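Local coordinates for protein GDP-6-deoxy-D-mannose reductase (Pseudomonas aeruginosa, PDB 6X3B) that probably reduces GDP-4-dehydro-6-deoxy-D-mannose to GDP-rhamnose with NADPH, a step in making bacterial lipopolysaccharide O-antigen, at residues 66-80 and 110-123. Sequence-based numbering, arbitrary orientation.
Sequences LGDLWPELPDAVIHL and ALKARGFSGTFLYI. With NDP (NADPH dihydro-nicotinamide-adenine-dinucleotide phosphate), chain E.
In the NADPH-binding Rossmann fold, strands 76-79 and 119-123 run parallel as neighbours, joined through helix 93-114 in a beta-alpha-beta crossover. Their backbone hydrogen bonds alternate between the strands: Thr119 N donates to Asp75 O, Val77 N to Thr119 O, Leu121 N to Val77 O (2.8 Å, 177°) and His79 N to Leu121 O, with a weak bond from Ile123 N to His79 O. On the face covered by helix 93-114 and, at Phe120 and Tyr122, by helix 150-169, Val77 splits its branches: CG1, anti to the backbone N (chi1 176°), meets Phe120 CE2 at 3.9 Å, while CG2 reaches Phe116 CE1 and Leu111 CD1. Next along, His79 CB sits against Phe120 CZ, and His79 CD2 lies in the plane of the Tyr122 ring, 3.6 Å from Tyr122 CD1; the imidazole itself is bonded at both nitrogens, to Thr28 and Thr104. Ile78, Leu121 and Ile123 pack on the other face, toward helix 225-238.

The loop leading into the first strand packs against the C-terminal turn of helix 93-114. Leu111 CD2 stands over one face of the Trp70 indole in a CH-pi contact, 3.7 Å from the six-membered ring centroid, and Ala110 CB meets the ring edge. In Arg114, the bend at chi2 (71°) brings the guanidinium to the carbonyls of the loop: NE donates to Trp70 O at 2.7 Å, within the guanidinium plane, and NH2 donates to Pro71 O from above that carbonyl's plane. Leu73 CD1 lies over one face of the guanidinium, toward its rim. Gly115 then ends the helix in a Schellman motif.

At the C-terminal strand ends, one water joins His79 O, Ile123 O and NDP O3D, whose hydroxyl also donates to Leu80 O (2.9 Å). Cofactor binding at the C-terminal ends of the parallel strands is the hallmark of the Rossmann fold.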
loop_
_atom_site.group_PDB
_atom_site.type_symbol
_atom_site.label_atom_id
_atom_site.label_comp_id
_atom_site.label_asym_id
_atom_site.label_seq_id
_atom_site.Cartn_x
_atom_site.Cartn_y
_atom_site.Cartn_z
ATOM N N LEU A 66 18.673 11.352 -12.002
ATOM C CA LEU A 66 17.718 12.334 -11.496
ATOM C C LEU A 66 18.385 13.573 -10.921
ATOM O O LEU A 66 17.726 14.608 -10.800
ATOM C CB LEU A 66 16.815 11.698 -10.425
ATOM C CG LEU A 66 16.196 10.373 -10.871
ATOM C CD1 LEU A 66 15.401 9.716 -9.737
ATOM C CD2 LEU A 66 15.291 10.582 -12.069
ATOM N N GLY A 67 19.671 13.491 -10.594
ATOM C CA GLY A 67 20.366 14.530 -9.860
ATOM C C GLY A 67 20.156 15.958 -10.314
ATOM O O GLY A 67 19.740 16.798 -9.506
ATOM N N ASP A 68 20.424 16.250 -11.592
ATOM C CA ASP A 68 20.428 17.617 -12.105
ATOM C C ASP A 68 19.184 17.953 -12.925
ATOM O O ASP A 68 19.253 18.782 -13.841
ATOM C CB ASP A 68 21.680 17.859 -12.951
ATOM C CG ASP A 68 22.965 17.719 -12.156
ATOM O OD1 ASP A 68 23.390 18.716 -11.523
ATOM O OD2 ASP A 68 23.563 16.618 -12.180
ATOM N N LEU A 69 18.033 17.354 -12.600
ATOM C CA LEU A 69 16.831 17.606 -13.386
ATOM C C LEU A 69 16.207 18.976 -13.123
ATOM O O LEU A 69 15.346 19.403 -13.899
ATOM C CB LEU A 69 15.784 16.522 -13.103
ATOM C CG LEU A 69 16.048 15.191 -13.802
ATOM C CD1 LEU A 69 15.107 14.128 -13.287
ATOM C CD2 LEU A 69 15.917 15.328 -15.331
ATOM N N TRP A 70 16.581 19.659 -12.047
ATOM C CA TRP A 70 15.885 20.874 -11.613
ATOM C C TRP A 70 16.879 22.017 -11.425
ATOM O O TRP A 70 17.157 22.440 -10.296
ATOM C CB TRP A 70 15.082 20.618 -10.332
ATOM C CG TRP A 70 14.217 19.387 -10.468
ATOM C CD1 TRP A 70 13.107 19.247 -11.242
ATOM C CD2 TRP A 70 14.457 18.109 -9.871
ATOM N NE1 TRP A 70 12.612 17.953 -11.140
ATOM C CE2 TRP A 70 13.427 17.241 -10.303
ATOM C CE3 TRP A 70 15.419 17.627 -8.981
ATOM C CZ2 TRP A 70 13.342 15.909 -9.879
ATOM C CZ3 TRP A 70 15.347 16.301 -8.572
ATOM C CH2 TRP A 70 14.313 15.462 -9.015
ATOM N N PRO A 71 17.412 22.566 -12.524
ATOM C CA PRO A 71 18.187 23.819 -12.399
ATOM C C PRO A 71 17.405 24.910 -11.678
ATOM O O PRO A 71 17.926 25.534 -10.737
ATOM C CB PRO A 71 18.509 24.181 -13.861
ATOM C CG PRO A 71 17.596 23.339 -14.708
ATOM C CD PRO A 71 17.340 22.087 -13.915
ATOM N N GLU A 72 16.150 25.133 -12.064
ATOM C CA GLU A 72 15.211 25.875 -11.227
ATOM C C GLU A 72 14.348 24.900 -10.427
ATOM O O GLU A 72 13.854 23.909 -10.973
ATOM C CB GLU A 72 14.316 26.791 -12.064
ATOM C CG GLU A 72 15.083 27.705 -13.035
ATOM C CD GLU A 72 14.202 28.798 -13.632
ATOM O OE1 GLU A 72 12.966 28.600 -13.739
ATOM O OE2 GLU A 72 14.747 29.862 -13.988
ATOM N N LEU A 73 14.145 25.210 -9.136
ATOM C CA LEU A 73 13.425 24.310 -8.223
ATOM C C LEU A 73 11.922 24.363 -8.485
ATOM O O LEU A 73 11.352 25.454 -8.565
ATOM C CB LEU A 73 13.706 24.699 -6.784
ATOM C CG LEU A 73 13.121 23.785 -5.707
ATOM C CD1 LEU A 73 13.952 22.529 -5.619
ATOM C CD2 LEU A 73 13.072 24.503 -4.347
ATOM N N PRO A 74 11.248 23.226 -8.628
ATOM C CA PRO A 74 9.788 23.272 -8.771
ATOM C C PRO A 74 9.115 23.638 -7.452
ATOM O O PRO A 74 9.574 23.267 -6.370
ATOM C CB PRO A 74 9.420 21.851 -9.217
ATOM C CG PRO A 74 10.561 20.991 -8.767
ATOM C CD PRO A 74 11.797 21.862 -8.770
ATOM N N ASP A 75 8.034 24.410 -7.563
ATOM C CA ASP A 75 7.110 24.617 -6.454
ATOM C C ASP A 75 6.147 23.455 -6.311
ATOM O O ASP A 75 5.575 23.246 -5.231
ATOM C CB ASP A 75 6.304 25.888 -6.684
ATOM C CG ASP A 75 7.179 27.094 -6.719
ATOM O OD1 ASP A 75 7.799 27.355 -5.679
ATOM O OD2 ASP A 75 7.286 27.728 -7.789
ATOM N N ALA A 76 5.918 22.742 -7.404
ATOM C CA ALA A 76 4.966 21.640 -7.412
ATOM C C ALA A 76 5.438 20.601 -8.411
ATOM O O ALA A 76 6.087 20.922 -9.405
ATOM C CB ALA A 76 3.551 22.111 -7.783
ATOM N N VAL A 77 5.082 19.356 -8.140
ATOM C CA VAL A 77 5.424 18.223 -8.981
ATOM C C VAL A 77 4.148 17.433 -9.209
ATOM O O VAL A 77 3.385 17.215 -8.265
ATOM C CB VAL A 77 6.509 17.356 -8.316
ATOM C CG1 VAL A 77 6.798 16.106 -9.146
ATOM C CG2 VAL A 77 7.786 18.189 -8.144
ATOM N N ILE A 78 3.883 17.052 -10.458
ATOM C CA ILE A 78 2.857 16.062 -10.781
ATOM C C ILE A 78 3.582 14.834 -11.291
ATOM O O ILE A 78 4.362 14.917 -12.251
ATOM C CB ILE A 78 1.845 16.564 -11.818
ATOM C CG1 ILE A 78 1.132 17.819 -11.321
ATOM C CG2 ILE A 78 0.792 15.459 -12.110
ATOM C CD1 ILE A 78 0.142 18.332 -12.323
ATOM N N HIS A 79 3.360 13.701 -10.632
ATOM C CA HIS A 79 4.107 12.489 -10.915
ATOM C C HIS A 79 3.162 11.559 -11.668
ATOM O O HIS A 79 2.298 10.920 -11.063
ATOM C CB HIS A 79 4.636 11.868 -9.616
ATOM C CG HIS A 79 5.344 10.560 -9.808
ATOM N ND1 HIS A 79 6.147 10.291 -10.902
ATOM C CD2 HIS A 79 5.354 9.436 -9.048
ATOM C CE1 HIS A 79 6.632 9.064 -10.794
ATOM N NE2 HIS A 79 6.165 8.520 -9.680
ATOM N N LEU A 80 3.321 11.515 -12.996
ATOM C CA LEU A 80 2.573 10.648 -13.892
ATOM C C LEU A 80 3.333 9.394 -14.290
ATOM O O LEU A 80 2.703 8.383 -14.607
ATOM C CB LEU A 80 2.212 11.399 -15.185
ATOM C CG LEU A 80 1.312 12.633 -15.134
ATOM C CD1 LEU A 80 1.416 13.445 -16.443
ATOM C CD2 LEU A 80 -0.124 12.185 -14.906
ATOM N N ALA A 110 15.473 12.285 -4.658
ATOM C CA ALA A 110 16.176 13.256 -5.488
ATOM C C ALA A 110 15.636 14.670 -5.256
ATOM O O ALA A 110 16.409 15.631 -5.126
ATOM C CB ALA A 110 16.058 12.871 -6.966
ATOM N N LEU A 111 14.306 14.816 -5.224
ATOM C CA LEU A 111 13.698 16.110 -4.915
ATOM C C LEU A 111 14.147 16.604 -3.544
ATOM O O LEU A 111 14.504 17.783 -3.374
ATOM C CB LEU A 111 12.168 15.997 -4.974
ATOM C CG LEU A 111 11.538 15.948 -6.378
ATOM C CD1 LEU A 111 10.110 15.418 -6.353
ATOM C CD2 LEU A 111 11.579 17.323 -7.051
ATOM N N LYS A 112 14.143 15.710 -2.552
ATOM C CA LYS A 112 14.567 16.081 -1.207
ATOM C C LYS A 112 16.003 16.585 -1.209
ATOM O O LYS A 112 16.306 17.649 -0.643
ATOM C CB LYS A 112 14.413 14.881 -0.261
ATOM C CG LYS A 112 14.785 15.237 1.203
ATOM C CD LYS A 112 14.552 14.064 2.178
ATOM C CE LYS A 112 15.097 14.410 3.571
ATOM N NZ LYS A 112 14.950 13.272 4.529
ATOM N N ALA A 113 16.907 15.842 -1.864
ATOM C CA ALA A 113 18.314 16.234 -1.866
ATOM C C ALA A 113 18.516 17.586 -2.537
ATOM O O ALA A 113 19.424 18.335 -2.158
ATOM C CB ALA A 113 19.163 15.171 -2.566
ATOM N N ARG A 114 17.694 17.903 -3.539
ATOM C CA ARG A 114 17.805 19.171 -4.250
ATOM C C ARG A 114 17.266 20.351 -3.435
ATOM O O ARG A 114 17.611 21.506 -3.718
ATOM C CB ARG A 114 17.075 19.058 -5.587
ATOM C CG ARG A 114 16.853 20.380 -6.340
ATOM C CD ARG A 114 18.138 20.967 -6.915
ATOM N NE ARG A 114 17.847 22.178 -7.684
ATOM C CZ ARG A 114 17.622 23.367 -7.124
ATOM N NH1 ARG A 114 17.666 23.500 -5.802
ATOM N NH2 ARG A 114 17.341 24.420 -7.879
ATOM N N GLY A 115 16.457 20.092 -2.418
ATOM C CA GLY A 115 15.883 21.137 -1.587
ATOM C C GLY A 115 14.401 21.340 -1.778
ATOM O O GLY A 115 13.837 22.286 -1.207
ATOM N N PHE A 116 13.752 20.484 -2.562
ATOM C CA PHE A 116 12.311 20.563 -2.740
ATOM C C PHE A 116 11.608 20.467 -1.392
ATOM O O PHE A 116 12.024 19.717 -0.508
ATOM C CB PHE A 116 11.835 19.431 -3.664
ATOM C CG PHE A 116 10.356 19.448 -3.952
ATOM C CD1 PHE A 116 9.825 20.362 -4.853
ATOM C CD2 PHE A 116 9.496 18.525 -3.348
ATOM C CE1 PHE A 116 8.457 20.374 -5.143
ATOM C CE2 PHE A 116 8.126 18.531 -3.639
ATOM C CZ PHE A 116 7.605 19.446 -4.530
ATOM N N SER A 117 10.543 21.255 -1.233
ATOM C CA SER A 117 9.653 21.101 -0.088
ATOM C C SER A 117 8.257 21.598 -0.427
ATOM O O SER A 117 7.501 21.980 0.474
ATOM C CB SER A 117 10.202 21.828 1.157
ATOM O OG SER A 117 10.286 23.224 0.927
ATOM N N GLY A 118 7.892 21.575 -1.712
ATOM C CA GLY A 118 6.606 22.065 -2.190
ATOM C C GLY A 118 5.519 21.006 -2.298
ATOM O O GLY A 118 5.422 20.084 -1.482
ATOM N N THR A 119 4.662 21.163 -3.302
ATOM C CA THR A 119 3.487 20.314 -3.453
ATOM C C THR A 119 3.804 19.130 -4.367
ATOM O O THR A 119 4.358 19.296 -5.454
ATOM C CB THR A 119 2.314 21.131 -3.995
ATOM O OG1 THR A 119 1.924 22.090 -2.998
ATOM C CG2 THR A 119 1.118 20.227 -4.299
ATOM N N PHE A 120 3.476 17.935 -3.908
ATOM C CA PHE A 120 3.705 16.717 -4.671
ATOM C C PHE A 120 2.356 16.053 -4.902
ATOM O O PHE A 120 1.752 15.540 -3.958
ATOM C CB PHE A 120 4.647 15.768 -3.929
ATOM C CG PHE A 120 5.137 14.621 -4.776
ATOM C CD1 PHE A 120 4.358 13.487 -4.945
ATOM C CD2 PHE A 120 6.378 14.687 -5.391
ATOM C CE1 PHE A 120 4.811 12.412 -5.733
ATOM C CE2 PHE A 120 6.853 13.613 -6.176
ATOM C CZ PHE A 120 6.072 12.497 -6.358
ATOM N N LEU A 121 1.892 16.036 -6.152
ATOM C CA LEU A 121 0.633 15.386 -6.484
ATOM C C LEU A 121 0.954 14.033 -7.127
ATOM O O LEU A 121 1.487 13.972 -8.242
ATOM C CB LEU A 121 -0.207 16.267 -7.405
ATOM C CG LEU A 121 -1.405 15.574 -8.066
ATOM C CD1 LEU A 121 -2.408 15.061 -7.002
ATOM C CD2 LEU A 121 -2.094 16.521 -9.053
ATOM N N TYR A 122 0.644 12.956 -6.408
ATOM C CA TYR A 122 0.859 11.607 -6.898
ATOM C C TYR A 122 -0.384 11.163 -7.654
ATOM O O TYR A 122 -1.501 11.294 -7.146
ATOM C CB TYR A 122 1.148 10.634 -5.755
ATOM C CG TYR A 122 1.263 9.250 -6.293
ATOM C CD1 TYR A 122 2.345 8.906 -7.089
ATOM C CD2 TYR A 122 0.246 8.316 -6.103
ATOM C CE1 TYR A 122 2.455 7.637 -7.637
ATOM C CE2 TYR A 122 0.343 7.043 -6.642
ATOM C CZ TYR A 122 1.450 6.721 -7.422
ATOM O OH TYR A 122 1.569 5.461 -7.971
ATOM N N ILE A 123 -0.195 10.668 -8.876
ATOM C CA ILE A 123 -1.306 10.228 -9.703
ATOM C C ILE A 123 -1.429 8.717 -9.529
ATOM O O ILE A 123 -0.585 7.946 -10.010
ATOM C CB ILE A 123 -1.129 10.628 -11.178
ATOM C CG1 ILE A 123 -1.085 12.169 -11.330
ATOM C CG2 ILE A 123 -2.291 10.087 -12.027
ATOM C CD1 ILE A 123 -2.122 12.943 -10.449
HETATM P PA NDP E . 1.792 6.092 -20.244
HETATM O O1A NDP E . 2.160 4.657 -20.073
HETATM O O2A NDP E . 1.162 6.518 -21.527
HETATM O O5B NDP E . 3.071 7.010 -19.952
HETATM C C5B NDP E . 4.023 6.587 -18.946
HETATM C C4B NDP E . 5.137 7.601 -18.867
HETATM O O4B NDP E . 6.081 7.196 -17.843
HETATM C C3B NDP E . 5.961 7.796 -20.148
HETATM O O3B NDP E . 6.249 9.173 -20.363
HETATM C C2B NDP E . 7.217 6.980 -19.872
HETATM O O2B NDP E . 8.329 7.510 -20.589
HETATM C C1B NDP E . 7.383 7.214 -18.377
HETATM N N9A NDP E . 8.182 6.198 -17.706
HETATM C C8A NDP E . 7.911 4.855 -17.628
HETATM N N7A NDP E . 8.815 4.181 -16.963
HETATM C C5A NDP E . 9.742 5.138 -16.578
HETATM C C6A NDP E . 10.940 5.061 -15.845
HETATM N N6A NDP E . 11.395 3.906 -15.367
HETATM N N1A NDP E . 11.635 6.204 -15.636
HETATM C C2A NDP E . 11.140 7.342 -16.138
HETATM N N3A NDP E . 10.027 7.539 -16.840
HETATM C C4A NDP E . 9.363 6.386 -17.031
HETATM O O3 NDP E . 0.824 6.524 -19.043
HETATM P PN NDP E . -0.520 7.394 -19.050
HETATM O O1N NDP E . -0.187 8.775 -19.506
HETATM O O2N NDP E . -1.572 6.638 -19.787
HETATM O O5D NDP E . -0.881 7.421 -17.489
HETATM C C5D NDP E . -0.445 8.548 -16.692
HETATM C C4D NDP E . -0.720 8.257 -15.238
HETATM O O4D NDP E . -2.147 8.084 -15.053
HETATM C C3D NDP E . -0.061 6.989 -14.677
HETATM O O3D NDP E . 0.390 7.190 -13.345
HETATM C C2D NDP E . -1.201 5.977 -14.758
HETATM O O2D NDP E . -1.061 4.911 -13.831
HETATM C C1D NDP E . -2.413 6.845 -14.441
HETATM N N1N NDP E . -3.677 6.291 -15.009
HETATM C C2N NDP E . -3.924 6.333 -16.355
HETATM C C3N NDP E . -5.137 5.971 -16.876
HETATM C C7N NDP E . -5.243 5.794 -18.342
HETATM O O7N NDP E . -6.299 5.387 -18.835
HETATM N N7N NDP E . -4.186 6.083 -19.087
HETATM C C4N NDP E . -6.280 5.776 -15.940
HETATM C C5N NDP E . -5.885 5.702 -14.524
HETATM C C6N NDP E . -4.618 5.726 -14.183
HETATM P P2B NDP E . 8.905 6.442 -21.654
HETATM O O1X NDP E . 10.070 7.130 -22.332
HETATM O O2X NDP E . 9.339 5.220 -20.873
HETATM O O3X NDP E . 7.781 6.132 -22.621
HETATM O O HOH W 1 9.770 23.234 -3.318
HETATM O O HOH W 2 1.988 8.297 -11.253
#